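Local coordinates for protein homoserine dehydrogenase (Thermoplasma acidophilum, PDB 3ING) that probably catalyses the NADP(H)-dependent reduction of aspartate semialdehyde to homoserine, the step that feeds threonine and methionine biosynthesis, at residues Arg104-Glu108 / Ser109-Val113; Asn176-Ile179 / Arg180-Asn184; Thr228-Thr231 / Leu232-Glu236; Asp301-Gly305 / Pro306-Ala310. All blocks are in the same frame, centred on the assembly; numbering follows the deposited sequence.

Contact 1 of 4, residues Arg104-Glu108 / Ser109-Val113; sequences RMAFE and SGMNV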
loop_
_atom_site.group_PDB
_atom_site.type_symbol
_atom_site.label_atom_id
_atom_site.label_comp_id
_atom_site.label_asym_id
_atom_site.label_seq_id
_atom_site.Cartn_x
_atom_site.Cartn_y
_atom_site.Cartn_z
ATOM N N ARG A 104 -18.850 10.817 18.201
ATOM C CA ARG A 104 -19.980 10.181 18.868
ATOM C C ARG A 104 -21.292 10.693 18.257
ATOM O O ARG A 104 -22.165 9.904 17.878
ATOM C CB ARG A 104 -19.946 10.459 20.367
ATOM C CG ARG A 104 -21.197 9.893 21.053
ATOM C CD ARG A 104 -21.047 9.863 22.519
ATOM N NE ARG A 104 -22.326 9.634 23.193
ATOM C CZ ARG A 104 -22.465 9.515 24.505
ATOM N NH1 ARG A 104 -21.426 9.627 25.310
ATOM N NH2 ARG A 104 -23.665 9.297 25.021
HETATM N N MSE A 105 -21.414 12.009 18.123
HETATM C CA MSE A 105 -22.595 12.579 17.484
HETATM C C MSE A 105 -22.801 12.006 16.081
HETATM O O MSE A 105 -23.933 11.609 15.705
HETATM C CB MSE A 105 -22.468 14.091 17.363
HETATM C CG MSE A 105 -23.655 14.741 16.634
HETATM SE SE MSE A 105 -23.419 16.677 16.512
HETATM C CE MSE A 105 -23.248 16.999 18.380
ATOM N N ALA A 106 -21.721 11.965 15.301
ATOM C CA ALA A 106 -21.769 11.392 13.955
ATOM C C ALA A 106 -22.258 9.946 13.976
ATOM O O ALA A 106 -23.189 9.597 13.247
ATOM C CB ALA A 106 -20.410 11.480 13.274
ATOM N N PHE A 107 -21.625 9.109 14.803
ATOM C CA PHE A 107 -21.958 7.694 14.879
ATOM C C PHE A 107 -23.397 7.476 15.249
ATOM O O PHE A 107 -24.056 6.582 14.704
ATOM C CB PHE A 107 -21.117 6.946 15.919
ATOM C CG PHE A 107 -19.655 6.917 15.651
ATOM C CD1 PHE A 107 -19.141 6.790 14.361
ATOM C CD2 PHE A 107 -18.782 6.915 16.708
ATOM C CE1 PHE A 107 -17.790 6.741 14.146
ATOM C CE2 PHE A 107 -17.438 6.849 16.524
ATOM C CZ PHE A 107 -16.919 6.763 15.235
ATOM N N GLU A 108 -23.872 8.248 16.228
ATOM C CA GLU A 108 -25.232 8.115 16.692
ATOM C C GLU A 108 -26.201 8.606 15.644
ATOM O O GLU A 108 -27.353 8.238 15.677
ATOM C CB GLU A 108 -25.461 8.896 18.001
ATOM C CG GLU A 108 -24.657 8.312 19.164
ATOM C CD GLU A 108 -24.815 9.053 20.485
ATOM O OE1 GLU A 108 -25.322 10.192 20.500
ATOM O OE2 GLU A 108 -24.371 8.480 21.500
ATOM N N SER A 109 -25.741 9.466 14.739
ATOM C CA SER A 109 -26.577 9.974 13.677
ATOM C C SER A 109 -26.553 9.078 12.450
ATOM O O SER A 109 -27.022 9.494 11.408
ATOM C CB SER A 109 -26.083 11.344 13.235
ATOM O OG SER A 109 -26.259 12.316 14.247
ATOM N N GLY A 110 -25.945 7.902 12.536
ATOM C CA GLY A 110 -25.929 6.984 11.396
ATOM C C GLY A 110 -24.787 7.180 10.414
ATOM O O GLY A 110 -24.838 6.690 9.273
HETATM N N MSE A 111 -23.732 7.857 10.847
HETATM C CA MSE A 111 -22.646 8.147 9.962
HETATM C C MSE A 111 -21.367 7.439 10.355
HETATM O O MSE A 111 -21.134 7.159 11.545
HETATM C CB MSE A 111 -22.377 9.644 9.957
HETATM C CG MSE A 111 -23.547 10.484 9.538
HETATM SE SE MSE A 111 -23.031 12.329 9.379
HETATM C CE MSE A 111 -23.384 12.951 10.675
ATOM N N ASN A 112 -20.523 7.147 9.358
ATOM C CA ASN A 112 -19.139 6.745 9.670
ATOM C C ASN A 112 -18.299 7.995 9.714
ATOM O O ASN A 112 -18.796 9.089 9.413
ATOM C CB ASN A 112 -18.593 5.743 8.646
ATOM C CG ASN A 112 -19.342 4.452 8.641
ATOM O OD1 ASN A 112 -19.527 3.803 9.682
ATOM N ND2 ASN A 112 -19.778 4.042 7.461
ATOM N N VAL A 113 -17.025 7.859 10.108
ATOM C CA VAL A 113 -16.134 8.980 10.195
ATOM C C VAL A 113 -14.824 8.771 9.493
ATOM O O VAL A 113 -14.248 7.691 9.532
ATOM C CB VAL A 113 -15.853 9.340 11.711
ATOM C CG1 VAL A 113 -14.778 10.395 11.848
ATOM C CG2 VAL A 113 -17.144 9.823 12.379
#
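Ala-106 and Phe-107, at the end of helix 97-108, pack against Met-111 (a selenomethionine) and Val-113 where the chain turns into strand 112-115, inside a beta-alpha-beta unit of the nucleotide-binding domain. A Schellman motif makes the turn: Met-111 N bonds Ala-106 O (3.0 Å) and Gly-110 N bonds Phe-107 O. Gly-110 is the C-prime residue with a positive phi of 88°; a side chain there would be jammed against the preceding carbonyl oxygen, so the place calls for glycine.

The tight part lies on the inner side. The small methyl of Ala-106 lets strand and helix come close, its CB 3.8 Å from Val-113 CG2. Chi1 of Phe-107 (-63°) sets CG beside the backbone N and brings the ring back to the turn, where CE1 meets Val-113 CG2 at 3.6 Å with the two side chains crossing at about a right angle. Ser-131 and Ala-132 of helix 119-135 also touch this ring. A serine replacing Phe-107 would probably open a gap beside Val-113 CG2 and take away the ring that Ser-131 and Ala-132 touch.

The solvent side is looser. Ser-109 N reaches Met-105 O and Ala-106 O by weak bonds. On the exposed flank, Glu-108 stretches along the helix to form a salt bridge, Arg-104 NE to Glu-108 OE2 at 2.9 Å, met from above the carboxylate plane rather than within it. Inside, the buried Met-111 O has no hydrogen-bond partner; it lies in the plane of the Phe-107 ring, at its edge, 3.5 Å from CD1.

Contact 2 of 4, residues Asn176-Ile179 / Arg180-Asn184; sequences NYVI and RNMAN. With EDO (1,2-ethanediol), chain F.
Asn-181 folds back over the helix turn before it and lies against Tyr-177. Its CB starts 3.2 Å from Tyr-177 O, and chi1 of -81° keeps CG beside its own backbone N, on the side of Tyr-177 O. At the tip, ND2 donates to Tyr-177 O (2.7 Å, 164°), with the acceptor in the amide plane. Asn-181 N bonds the same oxygen from the opposite face of its carbonyl plane, so two donors grip it. ND2 also sits over the centre of the Tyr-177 ring, 3.5 Å above it, ring and amide planes 52° apart. The other amide atom, OD1, accepts from Arg-186 NH1, so asparagine suits a buried site that needs both a donor and an acceptor.

On another side, Val-178 and Met-182 (a selenomethionine) lie side by side, CG1 to SE 3.9 Å. Arg-180 lays its CG over Asn-176 O, while its NH1 bonds Ile-280 O and, weakly, an ethanediol, probably from the crystallisation liquor. Tyr-177 also meets Lys-198 of helix 188-198 in a cation-pi contact. The i to i+4 contacts of Arg-180, Asn-181 and Met-182 belong to the last turns of alpha-helix 173-183, asparagine adding a second donor to one carbonyl.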
loop_
_atom_site.group_PDB
_atom_site.type_symbol
_atom_site.label_atom_id
_atom_site.label_comp_id
_atom_site.label_asym_id
_atom_site.label_seq_id
_atom_site.Cartn_x
_atom_site.Cartn_y
_atom_site.Cartn_z
ATOM N N ASN A 176 10.776 17.503 11.679
ATOM C CA ASN A 176 11.874 16.961 10.915
ATOM C C ASN A 176 12.490 17.991 9.955
ATOM O O ASN A 176 13.700 18.096 9.807
ATOM C CB ASN A 176 11.436 15.680 10.209
ATOM C CG ASN A 176 11.714 14.462 11.044
ATOM O OD1 ASN A 176 12.883 14.088 11.221
ATOM N ND2 ASN A 176 10.652 13.849 11.609
ATOM N N TYR A 177 11.622 18.777 9.338
ATOM C CA TYR A 177 12.007 19.842 8.437
ATOM C C TYR A 177 12.825 20.837 9.212
ATOM O O TYR A 177 13.886 21.338 8.741
ATOM C CB TYR A 177 10.719 20.481 7.904
ATOM C CG TYR A 177 10.859 21.457 6.772
ATOM C CD1 TYR A 177 11.218 21.026 5.514
ATOM C CD2 TYR A 177 10.564 22.806 6.941
ATOM C CE1 TYR A 177 11.326 21.913 4.449
ATOM C CE2 TYR A 177 10.669 23.694 5.890
ATOM C CZ TYR A 177 11.045 23.234 4.640
ATOM O OH TYR A 177 11.122 24.058 3.543
ATOM N N VAL A 178 12.355 21.145 10.422
ATOM C CA VAL A 178 13.070 22.110 11.305
ATOM C C VAL A 178 14.450 21.611 11.661
ATOM O O VAL A 178 15.422 22.313 11.515
ATOM C CB VAL A 178 12.284 22.409 12.614
ATOM C CG1 VAL A 178 13.184 23.020 13.672
ATOM C CG2 VAL A 178 11.080 23.335 12.309
ATOM N N ILE A 179 14.544 20.388 12.148
ATOM C CA ILE A 179 15.840 19.793 12.512
ATOM C C ILE A 179 16.781 19.783 11.308
ATOM O O ILE A 179 17.924 20.205 11.392
ATOM C CB ILE A 179 15.617 18.332 13.047
ATOM C CG1 ILE A 179 14.934 18.360 14.421
ATOM C CG2 ILE A 179 16.921 17.562 13.141
ATOM C CD1 ILE A 179 14.455 16.983 14.886
ATOM N N ARG A 180 16.292 19.316 10.162
ATOM C CA ARG A 180 17.171 19.229 8.983
ATOM C C ARG A 180 17.675 20.587 8.487
ATOM O O ARG A 180 18.833 20.733 8.082
ATOM C CB ARG A 180 16.464 18.477 7.870
ATOM C CG ARG A 180 16.225 17.033 8.254
ATOM C CD ARG A 180 15.557 16.259 7.162
ATOM N NE ARG A 180 16.408 16.120 5.991
ATOM C CZ ARG A 180 16.145 15.335 4.949
ATOM N NH1 ARG A 180 15.058 14.595 4.909
ATOM N NH2 ARG A 180 16.999 15.281 3.953
ATOM N N ASN A 181 16.786 21.566 8.491
ATOM C CA ASN A 181 17.117 22.887 8.038
ATOM C C ASN A 181 17.981 23.638 9.046
ATOM O O ASN A 181 18.868 24.388 8.677
ATOM C CB ASN A 181 15.840 23.655 7.705
ATOM C CG ASN A 181 15.321 23.311 6.349
ATOM O OD1 ASN A 181 15.721 23.928 5.373
ATOM N ND2 ASN A 181 14.531 22.245 6.251
HETATM N N MSE A 182 17.694 23.485 10.327
HETATM C CA MSE A 182 18.567 24.078 11.325
HETATM C C MSE A 182 19.971 23.435 11.293
HETATM O O MSE A 182 20.972 24.114 11.568
HETATM C CB MSE A 182 17.920 24.010 12.709
HETATM C CG MSE A 182 16.753 25.003 12.781
HETATM SE SE MSE A 182 16.168 25.289 14.559
HETATM C CE MSE A 182 17.623 26.322 15.091
ATOM N N ALA A 183 20.057 22.148 10.947
ATOM C CA ALA A 183 21.364 21.509 10.785
ATOM C C ALA A 183 22.135 22.257 9.692
ATOM O O ALA A 183 23.336 22.342 9.775
ATOM C CB ALA A 183 21.244 20.015 10.445
ATOM N N ASN A 184 21.436 22.815 8.698
ATOM C CA ASN A 184 22.074 23.608 7.639
ATOM C C ASN A 184 22.295 25.060 8.039
ATOM O O ASN A 184 22.656 25.890 7.210
ATOM C CB ASN A 184 21.241 23.567 6.353
ATOM C CG ASN A 184 21.202 22.182 5.718
ATOM O OD1 ASN A 184 22.058 21.346 5.990
ATOM N ND2 ASN A 184 20.199 21.931 4.874
HETATM C C1 EDO F . 11.678 15.030 6.515
HETATM O O1 EDO F . 12.369 14.749 5.288
HETATM C C2 EDO F . 11.224 16.490 6.585
HETATM O O2 EDO F . 9.869 16.608 6.124
#

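Contact 3 of 4, residues Thr228-Thr231 / Leu232-Glu236; sequences TEYT and LNDVE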
loop_
_atom_site.group_PDB
_atom_site.type_symbol
_atom_site.label_atom_id
_atom_site.label_comp_id
_atom_site.label_asym_id
_atom_site.label_seq_id
_atom_site.Cartn_x
_atom_site.Cartn_y
_atom_site.Cartn_z
ATOM N N THR A 228 -3.758 -1.964 21.415
ATOM C CA THR A 228 -3.791 -1.362 22.719
ATOM C C THR A 228 -4.729 -0.157 22.688
ATOM O O THR A 228 -5.256 0.208 21.619
ATOM C CB THR A 228 -2.378 -0.899 23.087
ATOM O OG1 THR A 228 -1.832 -0.199 21.960
ATOM C CG2 THR A 228 -1.501 -2.113 23.375
ATOM N N GLU A 229 -4.941 0.451 23.863
ATOM C CA GLU A 229 -5.745 1.653 23.966
ATOM C C GLU A 229 -4.945 2.692 24.746
ATOM O O GLU A 229 -5.446 3.288 25.691
ATOM C CB GLU A 229 -7.108 1.341 24.602
ATOM C CG GLU A 229 -7.913 0.439 23.713
ATOM C CD GLU A 229 -9.363 0.399 24.119
ATOM O OE1 GLU A 229 -9.587 0.414 25.338
ATOM O OE2 GLU A 229 -10.256 0.365 23.231
ATOM N N TYR A 230 -3.688 2.898 24.325
ATOM C CA TYR A 230 -2.829 3.847 24.961
ATOM C C TYR A 230 -3.337 5.277 24.677
ATOM O O TYR A 230 -4.140 5.496 23.761
ATOM C CB TYR A 230 -1.405 3.719 24.429
ATOM C CG TYR A 230 -0.587 2.517 24.892
ATOM C CD1 TYR A 230 -1.122 1.499 25.650
ATOM C CD2 TYR A 230 0.737 2.382 24.477
ATOM C CE1 TYR A 230 -0.348 0.381 25.999
ATOM C CE2 TYR A 230 1.502 1.291 24.831
ATOM C CZ TYR A 230 0.967 0.292 25.583
ATOM O OH TYR A 230 1.793 -0.788 25.900
ATOM N N THR A 231 -2.909 6.201 25.538
ATOM C CA THR A 231 -3.092 7.629 25.355
ATOM C C THR A 231 -1.684 8.264 25.313
ATOM O O THR A 231 -0.663 7.571 25.400
ATOM C CB THR A 231 -3.855 8.251 26.551
ATOM O OG1 THR A 231 -3.010 8.237 27.713
ATOM C CG2 THR A 231 -5.185 7.489 26.857
ATOM N N LEU A 232 -1.624 9.588 25.255
ATOM C CA LEU A 232 -0.347 10.304 25.280
ATOM C C LEU A 232 0.452 10.031 26.535
ATOM O O LEU A 232 1.674 10.121 26.509
ATOM C CB LEU A 232 -0.600 11.815 25.135
ATOM C CG LEU A 232 -1.125 12.258 23.754
ATOM C CD1 LEU A 232 -1.623 13.743 23.723
ATOM C CD2 LEU A 232 -0.051 12.035 22.661
ATOM N N ASN A 233 -0.236 9.681 27.630
ATOM C CA ASN A 233 0.409 9.366 28.890
ATOM C C ASN A 233 1.259 8.104 28.812
ATOM O O ASN A 233 2.090 7.866 29.672
ATOM C CB ASN A 233 -0.664 9.181 29.987
ATOM C CG ASN A 233 -1.535 10.443 30.205
ATOM O OD1 ASN A 233 -1.021 11.563 30.139
ATOM N ND2 ASN A 233 -2.855 10.258 30.451
ATOM N N ASP A 234 1.109 7.324 27.751
ATOM C CA ASP A 234 1.745 6.011 27.649
ATOM C C ASP A 234 2.859 5.920 26.648
ATOM O O ASP A 234 3.369 4.826 26.414
ATOM C CB ASP A 234 0.685 4.986 27.221
ATOM C CG ASP A 234 -0.428 4.825 28.254
ATOM O OD1 ASP A 234 -0.097 4.615 29.453
ATOM O OD2 ASP A 234 -1.617 4.910 27.874
ATOM N N VAL A 235 3.211 7.043 26.023
ATOM C CA VAL A 235 4.224 7.048 24.978
ATOM C C VAL A 235 5.325 8.001 25.370
ATOM O O VAL A 235 5.117 8.846 26.213
ATOM C CB VAL A 235 3.631 7.433 23.629
ATOM C CG1 VAL A 235 2.371 6.579 23.330
ATOM C CG2 VAL A 235 3.296 8.932 23.569
ATOM N N GLU A 236 6.508 7.840 24.773
ATOM C CA GLU A 236 7.673 8.706 25.058
ATOM C C GLU A 236 7.923 9.579 23.817
ATOM O O GLU A 236 7.786 9.099 22.665
ATOM C CB GLU A 236 8.900 7.857 25.377
#
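Thr-231 and Asp-234 hold each other across a tight turn through both main chain and carboxylate. Thr-231 N donates to Asp-234 OD2 over 3.0 Å, nearly straight at 168°, arriving on the anti side of the oxygen and slightly out of the carboxylate plane. In return Asp-234 N donates to Thr-231 O, also 3.0 Å, from well above the carbonyl plane. A third bond comes from Asn-233 N to Thr-231 OG1 (3.1 Å), possible because chi1 of Thr-231 (70°) holds OG1 between its backbone N and carbonyl carbon, facing the turn.

Threonine hydroxyl to the amide two residues on is an ST turn, and it opens the short 3-10 segment 232-234. The Asp-234 carboxylate returning to Thr-231 N resembles one half of a capping box. Threonine suits the first place because its hydroxyl can accept a main-chain N-H, and aspartate the last because its short carboxylate can reach back to the main-chain N-H of Thr-231.

Asp-234 also leans on Tyr-230: its CB lies 3.6 Å from Tyr-230 CG, ring and carboxylate planes 53° apart. The OH and backbone N of Tyr-230 find partners outside the turn, OH in Pro-262 O of strand 261-270 and the backbone N in Asn-223 OD1 of helix 212-226. That same OD1 bonds Thr-228 OG1, which lies over one face of the Tyr-230 ring. Val-235 packs on Ser-218 and Val-219 of helix 212-226, its CG1 3.8 Å from Thr-231 O.

Contact 4 of 4, residues Asp301-Gly305 / Pro306-Ala310; sequences DIYDG and PYETA. With NDP (NADPH dihydro-nicotinamide-adenine-dinucleotide phosphate), chain C.
Glu-308 turns its carboxylate back on Gly-305, the N-cap residue just before its own helix, which has no side chain with which to cap it. This is one half of a capping box at the N terminus of helix 306-321. Chi2 of Glu-308, 80°, bends the chain so that OE1 lies 2.8 Å from Gly-305 N, a weak bond at 129°. The same OE1 lies at the edge of the Tyr-303 ring, in its plane, 3.8 Å from CD1. Glycine fits the spot, since a side chain there would collide with Pro-306 and the carboxylate. An alanine replacing Glu-308 would probably leave Gly-305 N without this acceptor and a gap beside the Tyr-303 edge. The positive end of the helix is likely to favour a charged carboxylate here, though the nearby acids Asp-301 and Asp-304 would work against it.

Proline follows naturally in the first turn, where its nitrogen needs no acceptor, and Pro-306 packs on Asn-14 of the NADPH site. Asp-304 OD2 accepts from Gly-148 N, and Tyr-307 OH bonds Asp-292 O of the second subunit.

The first helical bond is regular: Thr-309 N meets Gly-305 O at 3.0 Å in the carbonyl plane. Both branches of the Thr-309 side chain face NADPH. OG1 lies 3.0 Å from Gly-305 O and 3.2 Å from the carboxamide oxygen O7N of the cofactor. Its methyl, CG2, rests against the nicotinamide ring, 3.6 Å from C4N, the carbon that carries the hydride.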
loop_
_atom_site.group_PDB
_atom_site.type_symbol
_atom_site.label_atom_id
_atom_site.label_comp_id
_atom_site.label_asym_id
_atom_site.label_seq_id
_atom_site.Cartn_x
_atom_site.Cartn_y
_atom_site.Cartn_z
ATOM N N ASP A 301 7.139 9.111 0.265
ATOM C CA ASP A 301 6.744 9.943 -0.855
ATOM C C ASP A 301 7.770 11.027 -1.100
ATOM O O ASP A 301 8.716 11.179 -0.334
ATOM C CB ASP A 301 5.320 10.532 -0.699
ATOM C CG ASP A 301 5.159 11.437 0.503
ATOM O OD1 ASP A 301 6.139 11.730 1.200
ATOM O OD2 ASP A 301 3.989 11.793 0.773
ATOM N N ILE A 302 7.526 11.808 -2.139
ATOM C CA ILE A 302 8.456 12.836 -2.545
ATOM C C ILE A 302 8.102 14.176 -1.916
ATOM O O ILE A 302 8.961 14.925 -1.494
ATOM C CB ILE A 302 8.458 12.913 -4.078
ATOM C CG1 ILE A 302 8.988 11.594 -4.673
ATOM C CG2 ILE A 302 9.276 14.076 -4.602
ATOM C CD1 ILE A 302 10.395 11.272 -4.297
ATOM N N TYR A 303 6.825 14.509 -1.886
ATOM C CA TYR A 303 6.426 15.793 -1.359
ATOM C C TYR A 303 5.156 15.568 -0.574
ATOM O O TYR A 303 4.140 15.263 -1.162
ATOM C CB TYR A 303 6.178 16.754 -2.510
ATOM C CG TYR A 303 5.880 18.160 -2.043
ATOM C CD1 TYR A 303 4.595 18.545 -1.710
ATOM C CD2 TYR A 303 6.903 19.094 -1.909
ATOM C CE1 TYR A 303 4.325 19.848 -1.253
ATOM C CE2 TYR A 303 6.660 20.374 -1.439
ATOM C CZ TYR A 303 5.372 20.763 -1.132
ATOM O OH TYR A 303 5.132 22.075 -0.706
ATOM N N ASP A 304 5.230 15.675 0.737
ATOM C CA ASP A 304 4.063 15.427 1.557
ATOM C C ASP A 304 3.509 16.760 2.046
ATOM O O ASP A 304 4.089 17.425 2.902
ATOM C CB ASP A 304 4.423 14.554 2.725
ATOM C CG ASP A 304 3.216 13.902 3.338
ATOM O OD1 ASP A 304 2.491 14.555 4.118
ATOM O OD2 ASP A 304 2.993 12.731 3.007
ATOM N N GLY A 305 2.417 17.177 1.449
ATOM C CA GLY A 305 1.802 18.452 1.767
ATOM C C GLY A 305 0.342 18.262 2.040
ATOM O O GLY A 305 -0.143 17.127 2.008
ATOM N N PRO A 306 -0.372 19.367 2.311
ATOM C CA PRO A 306 -1.810 19.292 2.581
ATOM C C PRO A 306 -2.637 18.782 1.398
ATOM O O PRO A 306 -3.699 18.215 1.609
ATOM C CB PRO A 306 -2.173 20.732 2.949
ATOM C CG PRO A 306 -1.098 21.549 2.357
ATOM C CD PRO A 306 0.129 20.735 2.409
ATOM N N TYR A 307 -2.150 18.938 0.173
ATOM C CA TYR A 307 -2.878 18.398 -0.976
ATOM C C TYR A 307 -2.871 16.849 -0.951
ATOM O O TYR A 307 -3.865 16.207 -1.209
ATOM C CB TYR A 307 -2.302 18.932 -2.272
ATOM C CG TYR A 307 -2.977 18.374 -3.492
ATOM C CD1 TYR A 307 -4.222 18.834 -3.894
ATOM C CD2 TYR A 307 -2.374 17.368 -4.230
ATOM C CE1 TYR A 307 -4.855 18.305 -4.992
ATOM C CE2 TYR A 307 -2.984 16.851 -5.347
ATOM C CZ TYR A 307 -4.229 17.315 -5.710
ATOM O OH TYR A 307 -4.833 16.759 -6.803
ATOM N N GLU A 308 -1.693 16.278 -0.702
ATOM C CA GLU A 308 -1.493 14.832 -0.598
ATOM C C GLU A 308 -2.195 14.261 0.597
ATOM O O GLU A 308 -2.765 13.179 0.537
ATOM C CB GLU A 308 0.002 14.517 -0.559
ATOM C CG GLU A 308 0.715 14.905 -1.866
ATOM C CD GLU A 308 1.074 16.380 -2.022
ATOM O OE1 GLU A 308 1.093 17.156 -1.046
ATOM O OE2 GLU A 308 1.435 16.742 -3.144
ATOM N N THR A 309 -2.211 15.002 1.686
ATOM C CA THR A 309 -2.965 14.602 2.856
ATOM C C THR A 309 -4.448 14.557 2.502
ATOM O O THR A 309 -5.145 13.615 2.855
ATOM C CB THR A 309 -2.716 15.616 4.000
ATOM O OG1 THR A 309 -1.318 15.629 4.354
ATOM C CG2 THR A 309 -3.566 15.337 5.283
ATOM N N ALA A 310 -4.937 15.569 1.793
ATOM C CA ALA A 310 -6.343 15.587 1.315
ATOM C C ALA A 310 -6.672 14.347 0.440
ATOM O O ALA A 310 -7.758 13.775 0.484
ATOM C CB ALA A 310 -6.620 16.932 0.544
HETATM P PA NDP C . -5.975 24.692 9.313
HETATM O O1A NDP C . -5.381 25.209 8.065
HETATM O O2A NDP C . -5.744 25.494 10.538
HETATM O O5B NDP C . -7.568 24.529 9.148
HETATM C C5B NDP C . -8.464 24.171 10.181
HETATM C C4B NDP C . -9.901 24.361 9.721
HETATM O O4B NDP C . -10.811 24.107 10.760
HETATM C C3B NDP C . -10.189 25.815 9.325
HETATM O O3B NDP C . -11.254 25.884 8.390
HETATM C C2B NDP C . -10.608 26.431 10.617
HETATM O O2B NDP C . -11.395 27.581 10.482
HETATM C C1B NDP C . -11.460 25.313 11.155
HETATM N N9A NDP C . -11.626 25.302 12.603
HETATM C C8A NDP C . -10.791 25.714 13.605
HETATM N N7A NDP C . -11.398 25.420 14.798
HETATM C C5A NDP C . -12.578 24.837 14.540
HETATM C C6A NDP C . -13.556 24.380 15.400
HETATM N N6A NDP C . -13.286 24.195 16.690
HETATM N N1A NDP C . -14.637 23.827 14.815
HETATM C C2A NDP C . -14.817 23.758 13.448
HETATM N N3A NDP C . -13.846 24.204 12.571
HETATM C C4A NDP C . -12.740 24.737 13.168
HETATM O O3 NDP C . -5.477 23.186 9.568
HETATM P PN NDP C . -4.947 22.153 8.455
HETATM O O1N NDP C . -3.522 22.467 8.136
HETATM O O2N NDP C . -5.972 22.124 7.366
HETATM O O5D NDP C . -4.947 20.737 9.250
HETATM C C5D NDP C . -6.242 20.213 9.548
HETATM C C4D NDP C . -6.082 18.903 10.314
HETATM O O4D NDP C . -5.372 18.009 9.487
HETATM C C3D NDP C . -5.271 19.024 11.576
HETATM O O3D NDP C . -5.846 18.318 12.682
HETATM C C2D NDP C . -3.906 18.483 11.196
HETATM O O2D NDP C . -3.206 17.948 12.287
HETATM C C1D NDP C . -4.280 17.427 10.182
HETATM N N1N NDP C . -3.197 17.066 9.285
HETATM C C2N NDP C . -2.594 18.038 8.530
HETATM C C3N NDP C . -1.443 17.795 7.794
HETATM C C7N NDP C . -0.935 18.852 6.890
HETATM O O7N NDP C . -0.364 18.419 5.714
HETATM N N7N NDP C . -1.126 20.143 7.126
HETATM C C4N NDP C . -0.989 16.368 7.506
HETATM C C5N NDP C . -1.741 15.380 8.353
HETATM C C6N NDP C . -2.802 15.756 9.174
HETATM P P2B NDP C . -10.954 28.857 9.616
HETATM O O1X NDP C . -12.030 29.828 10.019
HETATM O O2X NDP C . -10.791 28.528 8.103
HETATM O O3X NDP C . -9.620 29.231 10.181
#

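Overall arrangement
From the N terminus the four contacts come in series, each a local turn or helical contact in one unbroken run of chain, and none closes a longer loop, nests or crosses. Contact 1 joins helix 97-108 to strand 112-115 in the nucleotide-binding domain. The other three lie in the part of the chain that follows: contact 2 within helix 173-183, contact 3 in the connection between helix 212-226 and strand 249-258, and contact 4 where strand 296-301 passes into helix 306-321 beside NADPH. Contacts 2 and 4 come nearest, about 8 Å between nearest atoms; contacts 1 and 2 lie on opposite sides of the chain's centre, about 41 Å between centres. Contact 4 also meets the second subunit.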